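Local coordinates for protein L-iditol 2-dehydrogenase (Clostridium scindens, PDB 4OH1) that probably oxidises polyols such as L-iditol with NAD+, as a zinc-containing member of the medium-chain alcohol dehydrogenase family, at residues Gly115-Cys120 and Gln300-Phe305; Asn101-Cys106 and Ser121-Arg126; Pro158-Leu163 and Pro306-Met311; Asp267-Ala272 and His294-Ile299. All coordinates share one frame; numbering follows the deposited sequence.

Contact 1: residues Gly115-Cys120 and Gln300-Phe305; sequences GKVNLC and QGAWQF. With ZN (zinc ion), chain C.
Trp303 lies against Gly115 and Val117 where the structural-zinc lobe of this medium-chain dehydrogenase meets the segment leaving the last strand of the Rossmann domain. The tight part is centred on the indole. Its NE1 donates to the Gly115 O at 2.9 Å, on a lone pair in the carbonyl plane, although the N-H...O angle of 142° shows a bent bond and the oxygen lies 26° out of the ring plane. Val117 covers one face: CG2 stands 3.9 Å from the centroid of the six-membered ring and 19° off its normal, a CH-pi contact, while CG1 reaches Trp303 CZ2 at 3.6 Å. Gly115, with positive phi, closes helix 110-113 in a Schellman motif.

Packing is looser at Gln300, whose CB comes no closer than 4.0 Å to Asn118 CB, and where Ala302 CB meets Val117 CG2 at 4.2 Å. Between these, the Asn118 amide turns its ND2 to the Ile299 O in a hydrogen bond. Cys120 takes no part in the packing; its SG binds the zinc that Cys106, Cys109 and Cys112 also hold. The exception in this looser half is Asn118 CB, only 3.2 Å from Gly301 O.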
loop_
_atom_site.group_PDB
_atom_site.type_symbol
_atom_site.label_atom_id
_atom_site.label_comp_id
_atom_site.label_asym_id
_atom_site.label_seq_id
_atom_site.Cartn_x
_atom_site.Cartn_y
_atom_site.Cartn_z
ATOM N N GLY A 115 9.648 -13.795 -2.881
ATOM C CA GLY A 115 9.671 -12.704 -3.841
ATOM C C GLY A 115 10.790 -11.702 -3.595
ATOM O O GLY A 115 10.951 -10.718 -4.373
ATOM N N LYS A 116 11.597 -11.936 -2.552
ATOM C CA LYS A 116 12.579 -10.942 -2.176
ATOM C C LYS A 116 13.937 -11.362 -2.734
ATOM O O LYS A 116 14.868 -11.651 -2.016
ATOM C CB LYS A 116 12.568 -10.773 -0.674
ATOM C CG LYS A 116 11.163 -10.485 -0.116
ATOM C CD LYS A 116 11.184 -9.437 0.994
ATOM C CE LYS A 116 10.056 -9.599 1.994
ATOM N NZ LYS A 116 10.394 -10.772 2.828
ATOM N N VAL A 117 14.021 -11.415 -4.049
ATOM C CA VAL A 117 15.185 -12.009 -4.699
ATOM C C VAL A 117 16.441 -11.152 -4.479
ATOM O O VAL A 117 17.531 -11.669 -4.508
ATOM C CB VAL A 117 14.935 -12.256 -6.236
ATOM C CG1 VAL A 117 13.949 -13.434 -6.498
ATOM C CG2 VAL A 117 14.448 -11.006 -6.934
ATOM N N ASN A 118 16.282 -9.843 -4.272
ATOM C CA ASN A 118 17.395 -8.972 -3.882
ATOM C C ASN A 118 18.017 -9.279 -2.530
ATOM O O ASN A 118 19.099 -8.752 -2.234
ATOM C CB ASN A 118 16.958 -7.519 -3.903
ATOM C CG ASN A 118 15.847 -7.220 -2.870
ATOM O OD1 ASN A 118 14.821 -7.923 -2.812
ATOM N ND2 ASN A 118 16.086 -6.207 -2.017
ATOM N N LEU A 119 17.340 -10.124 -1.730
ATOM C CA LEU A 119 17.857 -10.648 -0.470
ATOM C C LEU A 119 18.195 -12.108 -0.635
ATOM O O LEU A 119 18.280 -12.831 0.349
ATOM C CB LEU A 119 16.817 -10.497 0.690
ATOM C CG LEU A 119 16.165 -9.118 0.833
ATOM C CD1 LEU A 119 15.080 -9.158 1.891
ATOM C CD2 LEU A 119 17.229 -8.051 1.144
ATOM N N CYS A 120 18.381 -12.570 -1.864
ATOM C CA CYS A 120 18.692 -14.009 -2.099
ATOM C C CYS A 120 19.828 -14.506 -1.185
ATOM O O CYS A 120 20.889 -13.882 -1.135
ATOM C CB CYS A 120 19.052 -14.302 -3.595
ATOM S SG CYS A 120 19.712 -15.998 -3.828
ATOM N N GLN A 300 19.845 -3.118 -3.740
ATOM C CA GLN A 300 19.801 -3.674 -5.112
ATOM C C GLN A 300 18.553 -3.320 -5.890
ATOM O O GLN A 300 18.677 -2.965 -7.057
ATOM C CB GLN A 300 20.012 -5.197 -5.164
ATOM C CG GLN A 300 21.426 -5.651 -4.895
ATOM C CD GLN A 300 21.618 -7.154 -5.120
ATOM O OE1 GLN A 300 20.832 -7.812 -5.824
ATOM N NE2 GLN A 300 22.658 -7.698 -4.507
ATOM N N GLY A 301 17.381 -3.404 -5.266
ATOM C CA GLY A 301 16.122 -3.367 -6.020
ATOM C C GLY A 301 15.757 -4.811 -6.458
ATOM O O GLY A 301 16.634 -5.713 -6.514
ATOM N N ALA A 302 14.480 -5.041 -6.745
ATOM C CA ALA A 302 13.961 -6.338 -7.155
ATOM C C ALA A 302 12.906 -6.153 -8.203
ATOM O O ALA A 302 12.025 -5.307 -8.011
ATOM C CB ALA A 302 13.289 -7.031 -5.984
ATOM N N TRP A 303 12.935 -6.977 -9.257
ATOM C CA TRP A 303 11.932 -6.914 -10.301
ATOM C C TRP A 303 11.835 -5.576 -11.017
ATOM O O TRP A 303 10.777 -5.225 -11.455
ATOM C CB TRP A 303 10.555 -7.227 -9.725
ATOM C CG TRP A 303 10.557 -8.468 -8.851
ATOM C CD1 TRP A 303 10.135 -8.536 -7.565
ATOM C CD2 TRP A 303 10.979 -9.810 -9.207
ATOM N NE1 TRP A 303 10.278 -9.822 -7.089
ATOM C CE2 TRP A 303 10.772 -10.623 -8.083
ATOM C CE3 TRP A 303 11.504 -10.397 -10.363
ATOM C CZ2 TRP A 303 11.092 -11.982 -8.069
ATOM C CZ3 TRP A 303 11.845 -11.753 -10.336
ATOM C CH2 TRP A 303 11.627 -12.516 -9.206
ATOM N N GLN A 304 12.926 -4.841 -11.137
ATOM C CA GLN A 304 12.863 -3.523 -11.713
ATOM C C GLN A 304 13.295 -3.428 -13.160
ATOM O O GLN A 304 13.159 -2.352 -13.788
ATOM C CB GLN A 304 13.723 -2.552 -10.898
ATOM C CG GLN A 304 13.327 -2.392 -9.447
ATOM C CD GLN A 304 12.079 -1.534 -9.256
ATOM O OE1 GLN A 304 11.267 -1.388 -10.132
ATOM N NE2 GLN A 304 11.927 -1.022 -8.112
ATOM N N PHE A 305 13.855 -4.493 -13.693
ATOM C CA PHE A 305 14.495 -4.395 -15.016
ATOM C C PHE A 305 13.527 -4.077 -16.162
ATOM O O PHE A 305 13.764 -3.156 -16.943
ATOM C CB PHE A 305 15.394 -5.621 -15.257
ATOM C CG PHE A 305 16.869 -5.385 -14.834
ATOM C CD1 PHE A 305 17.265 -5.434 -13.489
ATOM C CD2 PHE A 305 17.829 -5.091 -15.771
ATOM C CE1 PHE A 305 18.596 -5.187 -13.120
ATOM C CE2 PHE A 305 19.155 -4.842 -15.394
ATOM C CZ PHE A 305 19.522 -4.891 -14.076
HETATM ZN ZN ZN C . 17.777 -17.448 -3.453
#

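Contact 2: residues Asn101-Cys106 and Ser121-Arg126. With ZN (zinc ion), chain C.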
loop_
_atom_site.group_PDB
_atom_site.type_symbol
_atom_site.label_atom_id
_atom_site.label_comp_id
_atom_site.label_asym_id
_atom_site.label_seq_id
_atom_site.Cartn_x
_atom_site.Cartn_y
_atom_site.Cartn_z
ATOM N N ASN A 101 21.287 -8.202 -16.115
ATOM C CA ASN A 101 21.278 -8.016 -14.691
ATOM C C ASN A 101 22.415 -8.850 -14.087
ATOM O O ASN A 101 22.391 -10.045 -14.195
ATOM C CB ASN A 101 19.921 -8.464 -14.155
ATOM C CG ASN A 101 19.800 -8.334 -12.659
ATOM O OD1 ASN A 101 20.671 -7.803 -11.979
ATOM N ND2 ASN A 101 18.688 -8.808 -12.130
ATOM N N TYR A 102 23.389 -8.210 -13.442
ATOM C CA TYR A 102 24.545 -8.872 -12.894
ATOM C C TYR A 102 24.130 -9.905 -11.867
ATOM O O TYR A 102 24.868 -10.862 -11.621
ATOM C CB TYR A 102 25.519 -7.841 -12.240
ATOM C CG TYR A 102 24.915 -7.131 -11.019
ATOM C CD1 TYR A 102 24.150 -5.977 -11.163
ATOM C CD2 TYR A 102 25.044 -7.650 -9.763
ATOM C CE1 TYR A 102 23.564 -5.346 -10.064
ATOM C CE2 TYR A 102 24.455 -7.038 -8.656
ATOM C CZ TYR A 102 23.724 -5.885 -8.815
ATOM O OH TYR A 102 23.106 -5.289 -7.729
ATOM N N ALA A 103 22.986 -9.708 -11.220
ATOM C CA ALA A 103 22.636 -10.526 -10.044
ATOM C C ALA A 103 21.938 -11.812 -10.487
ATOM O O ALA A 103 21.021 -11.757 -11.274
ATOM C CB ALA A 103 21.720 -9.725 -9.101
ATOM N N LYS A 104 22.394 -12.955 -9.977
ATOM C CA LYS A 104 21.798 -14.255 -10.245
ATOM C C LYS A 104 21.081 -14.782 -9.001
ATOM O O LYS A 104 21.714 -15.156 -8.009
ATOM C CB LYS A 104 22.875 -15.248 -10.664
ATOM C CG LYS A 104 22.355 -16.676 -10.984
ATOM C CD LYS A 104 21.302 -16.641 -12.038
ATOM C CE LYS A 104 20.969 -17.987 -12.580
ATOM N NZ LYS A 104 20.389 -18.819 -11.524
ATOM N N TYR A 105 19.756 -14.859 -9.087
ATOM C CA TYR A 105 18.958 -15.371 -7.983
ATOM C C TYR A 105 18.890 -16.913 -8.041
ATOM O O TYR A 105 18.831 -17.479 -9.121
ATOM C CB TYR A 105 17.549 -14.775 -8.085
ATOM C CG TYR A 105 17.585 -13.290 -8.340
ATOM C CD1 TYR A 105 18.329 -12.446 -7.506
ATOM C CD2 TYR A 105 16.910 -12.725 -9.414
ATOM C CE1 TYR A 105 18.402 -11.073 -7.735
ATOM C CE2 TYR A 105 16.963 -11.330 -9.654
ATOM C CZ TYR A 105 17.710 -10.516 -8.796
ATOM O OH TYR A 105 17.795 -9.151 -8.968
ATOM N N CYS A 106 18.885 -17.588 -6.899
ATOM C CA CYS A 106 18.937 -19.052 -6.911
ATOM C C CYS A 106 17.544 -19.646 -7.100
ATOM O O CYS A 106 17.398 -20.810 -7.500
ATOM C CB CYS A 106 19.557 -19.568 -5.610
ATOM S SG CYS A 106 18.417 -19.598 -4.231
ATOM N N SER A 121 19.615 -15.630 -0.501
ATOM C CA SER A 121 20.708 -16.275 0.297
ATOM C C SER A 121 21.864 -16.903 -0.443
ATOM O O SER A 121 22.890 -17.120 0.157
ATOM C CB SER A 121 20.165 -17.431 1.132
ATOM O OG SER A 121 19.147 -16.972 1.942
ATOM N N ASN A 122 21.657 -17.343 -1.678
ATOM C CA ASN A 122 22.731 -17.931 -2.480
ATOM C C ASN A 122 23.018 -17.051 -3.679
ATOM O O ASN A 122 23.168 -17.524 -4.812
ATOM C CB ASN A 122 22.347 -19.307 -2.972
ATOM C CG ASN A 122 21.908 -20.189 -1.863
ATOM O OD1 ASN A 122 20.830 -20.763 -1.890
ATOM N ND2 ASN A 122 22.707 -20.241 -0.832
HETATM N N MSE A 123 23.110 -15.769 -3.406
HETATM C CA MSE A 123 23.197 -14.783 -4.452
HETATM C C MSE A 123 24.444 -15.037 -5.296
HETATM O O MSE A 123 25.490 -15.276 -4.751
HETATM C CB MSE A 123 23.268 -13.407 -3.811
HETATM C CG MSE A 123 23.331 -12.278 -4.839
HETATM SE SE MSE A 123 21.581 -11.941 -5.666
HETATM C CE MSE A 123 20.888 -10.858 -4.152
ATOM N N GLY A 124 24.312 -15.026 -6.611
ATOM C CA GLY A 124 25.456 -15.073 -7.533
ATOM C C GLY A 124 25.624 -13.674 -8.116
ATOM O O GLY A 124 24.636 -12.918 -8.197
ATOM N N TYR A 125 26.867 -13.295 -8.461
ATOM C CA TYR A 125 27.158 -12.007 -9.103
ATOM C C TYR A 125 28.022 -12.222 -10.325
ATOM O O TYR A 125 29.082 -12.782 -10.207
ATOM C CB TYR A 125 27.899 -11.079 -8.151
ATOM C CG TYR A 125 27.231 -10.852 -6.806
ATOM C CD1 TYR A 125 26.323 -9.835 -6.639
ATOM C CD2 TYR A 125 27.529 -11.652 -5.703
ATOM C CE1 TYR A 125 25.691 -9.595 -5.418
ATOM C CE2 TYR A 125 26.895 -11.431 -4.464
ATOM C CZ TYR A 125 25.985 -10.383 -4.339
ATOM O OH TYR A 125 25.364 -10.117 -3.149
ATOM N N ARG A 126 27.577 -11.802 -11.500
ATOM C CA ARG A 126 28.376 -11.960 -12.709
ATOM C C ARG A 126 28.852 -10.560 -13.087
ATOM O O ARG A 126 28.072 -9.746 -13.594
ATOM C CB ARG A 126 27.575 -12.575 -13.857
ATOM C CG ARG A 126 26.786 -13.850 -13.512
ATOM C CD ARG A 126 27.642 -15.133 -13.403
ATOM N NE ARG A 126 28.421 -15.443 -14.622
ATOM C CZ ARG A 126 28.075 -16.251 -15.654
ATOM N NH1 ARG A 126 26.916 -16.911 -15.742
ATOM N NH2 ARG A 126 28.931 -16.401 -16.654
HETATM ZN ZN ZN C . 17.777 -17.448 -3.453
HETATM O O HOH W 1 22.072 -17.862 -7.515
#
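With chi1 at -179° the selenomethionine Met123 sends CG anti to its backbone N, and bends at chi2 and chi3 then bring SE beside the Tyr105 ring, whose own chi1 of -47° swings it back towards the same spot. The result is a Met-aromatic contact flanking a two-stranded antiparallel ribbon that leads into and out of the structural-zinc lobe. SE lies 3.8 Å from Tyr105 CD1, approaching the ring obliquely, and it also packs on Ala103 CB.

The ribbon itself is defined by its backbone bonds. Lys104 and Gly124 form the hydrogen-bonded pair: Lys104 N donates to Gly124 O at 2.9 Å, and Gly124 N returns a bond to Lys104 O. Ala103 and Tyr125 are the non-hydrogen-bonded pair, after which Arg126 N donates to Tyr102 O at 2.9 Å. Lys104 CB rests against the Gly124 backbone, 3.8 Å from Gly124 O. Tyr102 and Tyr125 run side by side and touch edge to edge, Tyr102 CE2 to Tyr125 CD1 being 3.9 Å; Tyr102 also meets His74, a ligand of the other zinc, edge to face.

Where the strands part, a water donates to both Lys104 O, at 2.8 Å, and Asn122 O. Beyond it Cys106 SG binds the zinc at 2.4 Å, with Asn122 OD1 3.6 Å from that sulfur.

Contact 3: residues Pro158-Leu163 and Pro306-Met311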
loop_
_atom_site.group_PDB
_atom_site.type_symbol
_atom_site.label_atom_id
_atom_site.label_comp_id
_atom_site.label_asym_id
_atom_site.label_seq_id
_atom_site.Cartn_x
_atom_site.Cartn_y
_atom_site.Cartn_z
ATOM N N PRO A 158 21.638 1.169 -13.340
ATOM C CA PRO A 158 21.552 2.216 -12.331
ATOM C C PRO A 158 20.158 2.872 -12.242
ATOM O O PRO A 158 19.751 3.246 -11.146
ATOM C CB PRO A 158 22.621 3.210 -12.734
ATOM C CG PRO A 158 22.997 2.880 -14.073
ATOM C CD PRO A 158 22.726 1.413 -14.261
ATOM N N LEU A 159 19.430 2.956 -13.354
ATOM C CA LEU A 159 18.022 3.404 -13.310
ATOM C C LEU A 159 17.183 2.520 -12.416
ATOM O O LEU A 159 16.329 3.040 -11.697
ATOM C CB LEU A 159 17.416 3.538 -14.682
ATOM C CG LEU A 159 16.099 4.297 -14.800
ATOM C CD1 LEU A 159 16.284 5.821 -14.404
ATOM C CD2 LEU A 159 15.634 4.214 -16.199
ATOM N N THR A 160 17.417 1.202 -12.393
ATOM C CA THR A 160 16.696 0.388 -11.430
ATOM C C THR A 160 16.943 0.771 -9.968
ATOM O O THR A 160 16.076 0.588 -9.121
ATOM C CB THR A 160 16.998 -1.120 -11.533
ATOM O OG1 THR A 160 18.368 -1.381 -11.154
ATOM C CG2 THR A 160 16.726 -1.669 -12.954
ATOM N N VAL A 161 18.175 1.146 -9.638
ATOM C CA VAL A 161 18.490 1.598 -8.319
ATOM C C VAL A 161 17.785 2.925 -8.005
ATOM O O VAL A 161 17.235 3.136 -6.950
ATOM C CB VAL A 161 20.015 1.782 -8.163
ATOM C CG1 VAL A 161 20.315 2.395 -6.811
ATOM C CG2 VAL A 161 20.731 0.440 -8.250
ATOM N N ALA A 162 17.798 3.826 -8.962
ATOM C CA ALA A 162 17.118 5.056 -8.806
ATOM C C ALA A 162 15.607 4.862 -8.693
ATOM O O ALA A 162 14.972 5.509 -7.826
ATOM C CB ALA A 162 17.472 5.962 -9.947
ATOM N N LEU A 163 15.032 3.976 -9.514
ATOM C CA LEU A 163 13.615 3.690 -9.431
ATOM C C LEU A 163 13.243 3.107 -8.090
ATOM O O LEU A 163 12.220 3.493 -7.533
ATOM C CB LEU A 163 13.146 2.721 -10.534
ATOM C CG LEU A 163 12.991 3.345 -11.903
ATOM C CD1 LEU A 163 13.077 2.294 -12.966
ATOM C CD2 LEU A 163 11.678 4.029 -12.045
ATOM N N PRO A 306 12.392 -4.779 -16.248
ATOM C CA PRO A 306 11.449 -4.476 -17.337
ATOM C C PRO A 306 10.946 -3.022 -17.260
ATOM O O PRO A 306 10.965 -2.288 -18.286
ATOM C CB PRO A 306 10.338 -5.520 -17.137
ATOM C CG PRO A 306 11.079 -6.661 -16.471
ATOM C CD PRO A 306 11.989 -5.991 -15.514
ATOM N N LYS A 307 10.611 -2.604 -16.040
ATOM C CA LYS A 307 10.201 -1.210 -15.732
ATOM C C LYS A 307 11.215 -0.175 -16.187
ATOM O O LYS A 307 10.945 0.816 -16.914
ATOM C CB LYS A 307 9.912 -1.119 -14.233
ATOM C CG LYS A 307 9.384 0.230 -13.783
ATOM C CD LYS A 307 9.381 0.384 -12.317
ATOM C CE LYS A 307 8.432 -0.565 -11.650
ATOM N NZ LYS A 307 8.753 -0.608 -10.233
ATOM N N SER A 308 12.421 -0.420 -15.793
ATOM C CA SER A 308 13.503 0.459 -16.159
ATOM C C SER A 308 13.698 0.549 -17.644
ATOM O O SER A 308 13.918 1.638 -18.234
ATOM C CB SER A 308 14.768 -0.047 -15.467
ATOM O OG SER A 308 15.869 0.750 -15.820
ATOM N N ILE A 309 13.626 -0.599 -18.295
ATOM C CA ILE A 309 13.712 -0.620 -19.747
ATOM C C ILE A 309 12.590 0.186 -20.357
ATOM O O ILE A 309 12.830 0.966 -21.288
ATOM C CB ILE A 309 13.706 -2.059 -20.230
ATOM C CG1 ILE A 309 15.041 -2.715 -19.860
ATOM C CG2 ILE A 309 13.466 -2.115 -21.685
ATOM C CD1 ILE A 309 15.081 -4.209 -20.024
ATOM N N ARG A 310 11.374 0.091 -19.796
ATOM C CA ARG A 310 10.243 0.920 -20.319
ATOM C C ARG A 310 10.400 2.423 -20.096
ATOM O O ARG A 310 9.894 3.212 -20.880
ATOM C CB ARG A 310 8.930 0.462 -19.772
ATOM C CG ARG A 310 8.525 -0.882 -20.305
ATOM C CD ARG A 310 7.086 -1.179 -19.958
ATOM N NE ARG A 310 6.872 -1.341 -18.532
ATOM C CZ ARG A 310 7.092 -2.470 -17.878
ATOM N NH1 ARG A 310 7.525 -3.525 -18.543
ATOM N NH2 ARG A 310 6.873 -2.573 -16.575
HETATM N N MSE A 311 11.140 2.806 -19.055
HETATM C CA MSE A 311 11.379 4.219 -18.712
HETATM C C MSE A 311 12.451 4.919 -19.542
HETATM O O MSE A 311 12.489 6.159 -19.695
HETATM C CB MSE A 311 11.807 4.322 -17.277
HETATM C CG MSE A 311 10.706 3.988 -16.299
HETATM SE SE MSE A 311 9.150 5.215 -16.449
HETATM C CE MSE A 311 9.884 7.010 -16.136
#
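Leu159, Thr160 and Leu163 close around Ser308 where helix 156-168 packs on helix 305-311. The short axes pass 9.0 Å apart at 103°, so the helices cross nearly at right angles and touch over a small patch, with the CA atoms of Thr160 and Ser308 the nearest pair. The Thr160 side chain comes within about 7 Å of the zinc that Glu157 binds, probably the catalytic one as in the family.

Apolar contacts make up most of the interface. Thr160 CG2 meets Ser308 CB at 3.6 Å, and Leu163 CD1 lies 3.7 Å from Ser308 CA, placing a methyl directly against the backbone of the second helix. On the flank, Leu159 CD2 reaches CB of Met311, a selenomethionine, at 4.0 Å. Leu163 CD1 also meets the aliphatic part of Lys307, at its CD, at 4.2 Å.

No hydrogen bond joins the two segments; the interface hydroxyls bond to carbonyls outside them. Ser308 OG, placed anti to its backbone N (chi1 178°), sits 3.4 Å from Leu159 CB, but its hydrogen bond goes to Val156 O, in the first turn of helix 156-168. Thr160 holds its hydroxyl on the Glu157 O of its own helix, which turns CG2 to the interface.

The charged end of Lys307 has its partners outside the two segments: NZ forms a salt bridge with Glu167 and a hydrogen bond with Gln304.

Apolar packing thus holds the helices together, the buried hydroxyls are satisfied, and Ser308 OG to Val156 O adds a polar tie.

Contact 4: residues Asp267-Ala272 and His294-Ile299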
loop_
_atom_site.group_PDB
_atom_site.type_symbol
_atom_site.label_atom_id
_atom_site.label_comp_id
_atom_site.label_asym_id
_atom_site.label_seq_id
_atom_site.Cartn_x
_atom_site.Cartn_y
_atom_site.Cartn_z
ATOM N N ASP A 267 9.574 10.396 4.363
ATOM C CA ASP A 267 10.317 9.166 4.086
ATOM C C ASP A 267 11.690 9.514 3.622
ATOM O O ASP A 267 11.877 10.193 2.594
ATOM C CB ASP A 267 9.655 8.304 3.029
ATOM C CG ASP A 267 8.336 7.773 3.469
ATOM O OD1 ASP A 267 8.343 6.692 4.085
ATOM O OD2 ASP A 267 7.296 8.425 3.193
ATOM N N ALA A 268 12.657 9.056 4.386
ATOM C CA ALA A 268 14.093 9.193 4.002
ATOM C C ALA A 268 14.677 7.835 3.611
ATOM O O ALA A 268 14.546 6.857 4.377
ATOM C CB ALA A 268 14.887 9.755 5.140
ATOM N N VAL A 269 15.408 7.825 2.490
ATOM C CA VAL A 269 15.991 6.615 1.936
ATOM C C VAL A 269 17.508 6.792 1.801
ATOM O O VAL A 269 17.999 7.706 1.126
ATOM C CB VAL A 269 15.419 6.280 0.574
ATOM C CG1 VAL A 269 15.956 4.970 0.100
ATOM C CG2 VAL A 269 13.905 6.135 0.664
ATOM N N TYR A 270 18.216 5.872 2.453
ATOM C CA TYR A 270 19.662 5.820 2.487
ATOM C C TYR A 270 20.089 4.652 1.645
ATOM O O TYR A 270 20.023 3.517 2.061
ATOM C CB TYR A 270 20.137 5.704 3.949
ATOM C CG TYR A 270 19.798 6.938 4.738
ATOM C CD1 TYR A 270 20.630 8.046 4.752
ATOM C CD2 TYR A 270 18.609 7.027 5.437
ATOM C CE1 TYR A 270 20.296 9.218 5.482
ATOM C CE2 TYR A 270 18.264 8.174 6.143
ATOM C CZ TYR A 270 19.120 9.257 6.180
ATOM O OH TYR A 270 18.720 10.379 6.853
ATOM N N PHE A 271 20.483 4.956 0.430
ATOM C CA PHE A 271 20.815 3.951 -0.595
ATOM C C PHE A 271 22.273 3.938 -1.036
ATOM O O PHE A 271 22.662 3.092 -1.821
ATOM C CB PHE A 271 19.906 4.143 -1.853
ATOM C CG PHE A 271 20.127 5.419 -2.585
ATOM C CD1 PHE A 271 19.430 6.562 -2.251
ATOM C CD2 PHE A 271 20.982 5.476 -3.673
ATOM C CE1 PHE A 271 19.634 7.782 -2.957
ATOM C CE2 PHE A 271 21.197 6.698 -4.379
ATOM C CZ PHE A 271 20.524 7.837 -4.014
ATOM N N ALA A 272 23.065 4.901 -0.570
ATOM C CA ALA A 272 24.474 4.929 -0.878
ATOM C C ALA A 272 25.205 3.794 -0.172
ATOM O O ALA A 272 24.707 3.176 0.767
ATOM C CB ALA A 272 25.055 6.242 -0.477
ATOM N N HIS A 294 10.068 8.306 8.856
ATOM C CA HIS A 294 10.266 6.949 8.364
ATOM C C HIS A 294 11.636 6.956 7.716
ATOM O O HIS A 294 11.894 7.773 6.809
ATOM C CB HIS A 294 9.189 6.512 7.369
ATOM C CG HIS A 294 7.805 6.845 7.801
ATOM N ND1 HIS A 294 7.089 6.056 8.653
ATOM C CD2 HIS A 294 7.013 7.900 7.514
ATOM C CE1 HIS A 294 5.920 6.623 8.904
ATOM N NE2 HIS A 294 5.857 7.745 8.231
ATOM N N ILE A 295 12.502 6.062 8.216
ATOM C CA ILE A 295 13.886 5.939 7.738
ATOM C C ILE A 295 14.076 4.557 7.114
ATOM O O ILE A 295 13.850 3.524 7.772
ATOM C CB ILE A 295 14.811 6.101 8.949
ATOM C CG1 ILE A 295 14.667 7.542 9.463
ATOM C CG2 ILE A 295 16.250 5.795 8.579
ATOM C CD1 ILE A 295 15.276 7.751 10.785
ATOM N N HIS A 296 14.495 4.545 5.871
ATOM C CA HIS A 296 14.601 3.312 5.119
ATOM C C HIS A 296 15.972 3.126 4.540
ATOM O O HIS A 296 16.643 4.097 4.112
ATOM C CB HIS A 296 13.697 3.329 3.882
ATOM C CG HIS A 296 12.307 3.774 4.144
ATOM N ND1 HIS A 296 11.348 2.939 4.662
ATOM C CD2 HIS A 296 11.689 4.962 3.927
ATOM C CE1 HIS A 296 10.204 3.594 4.772
ATOM N NE2 HIS A 296 10.390 4.825 4.348
ATOM N N GLY A 297 16.349 1.863 4.449
ATOM C CA GLY A 297 17.432 1.455 3.577
ATOM C C GLY A 297 16.944 0.958 2.212
ATOM O O GLY A 297 15.739 0.893 1.928
HETATM N N MSE A 298 17.903 0.582 1.371
HETATM C CA MSE A 298 17.649 0.141 -0.007
HETATM C C MSE A 298 18.844 -0.737 -0.484
HETATM O O MSE A 298 19.972 -0.229 -0.651
HETATM C CB MSE A 298 17.480 1.378 -0.909
HETATM C CG MSE A 298 16.375 1.257 -1.991
HETATM SE SE MSE A 298 16.811 -0.185 -3.194
HETATM C CE MSE A 298 18.279 0.766 -4.141
ATOM N N ILE A 299 18.607 -2.041 -0.674
ATOM C CA ILE A 299 19.615 -2.901 -1.351
ATOM C C ILE A 299 19.162 -3.558 -2.681
ATOM O O ILE A 299 18.256 -4.411 -2.733
ATOM C CB ILE A 299 20.261 -4.005 -0.435
ATOM C CG1 ILE A 299 21.473 -4.651 -1.204
ATOM C CG2 ILE A 299 19.172 -5.002 0.088
ATOM C CD1 ILE A 299 22.728 -5.070 -0.408
#
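Asp267 and His296, two residues apart in register on neighbouring parallel strands, form a buried side-chain bond along one face of the sheet. His296 NE2 donates to Asp267 OD1 at 2.8 Å with an N-H...O angle of 171°. The acceptor lies in the ring plane, the carboxylate is turned only 16° from it, and OD1 uses its anti lone pair. The same oxygen rests 3.4 Å from His294 CB. The pairing fixes the rotation of the imidazole and would tend to polarise it; its ND1 is hydrogen-bonded to His294 ND1 of the third subunit.

In the backbone ladder Ala268 N donates to His294 O at 2.8 Å, His296 N to Ala268 O, and Tyr270 N to His296 O at 2.9 Å. The ladder then gives way, and Tyr270 O and Met298 N stay 3.7 Å apart, buried without partners. On the opposite face from Asp267, Tyr270 CE2 packs on Ile295 CG2 at 4.0 Å; past the ladder, Phe271 CB meets Met298 CB at 3.8 Å.

Strand 294-297 is one of the two outermost in this chain's sheet, and it pairs antiparallel with a strand of the third subunit. This is the parallel Rossmann sheet that in this family binds the nucleotide, and probably does so here, continued across a subunit interface.

From the N terminus, contact 2 comes first, pairing 101-106 with 121-126 and closing the short loop that, with Cys106, carries the four cysteines of one zinc site. Segment 115-120 lies within that loop and reaches forward to 300-305, so contacts 1 and 2 cross. Segment 158-163 follows and pairs with 306-311, crossing contact 1 in turn, while contact 4, which joins 267-272 to 294-299, is nested inside the loops of both. After strand 294-297 the chain passes through 300-305 straight into helix 305-311. That one run therefore links the edge of the Rossmann sheet to the structural-zinc lobe and then to helix 156-168, beside the other zinc.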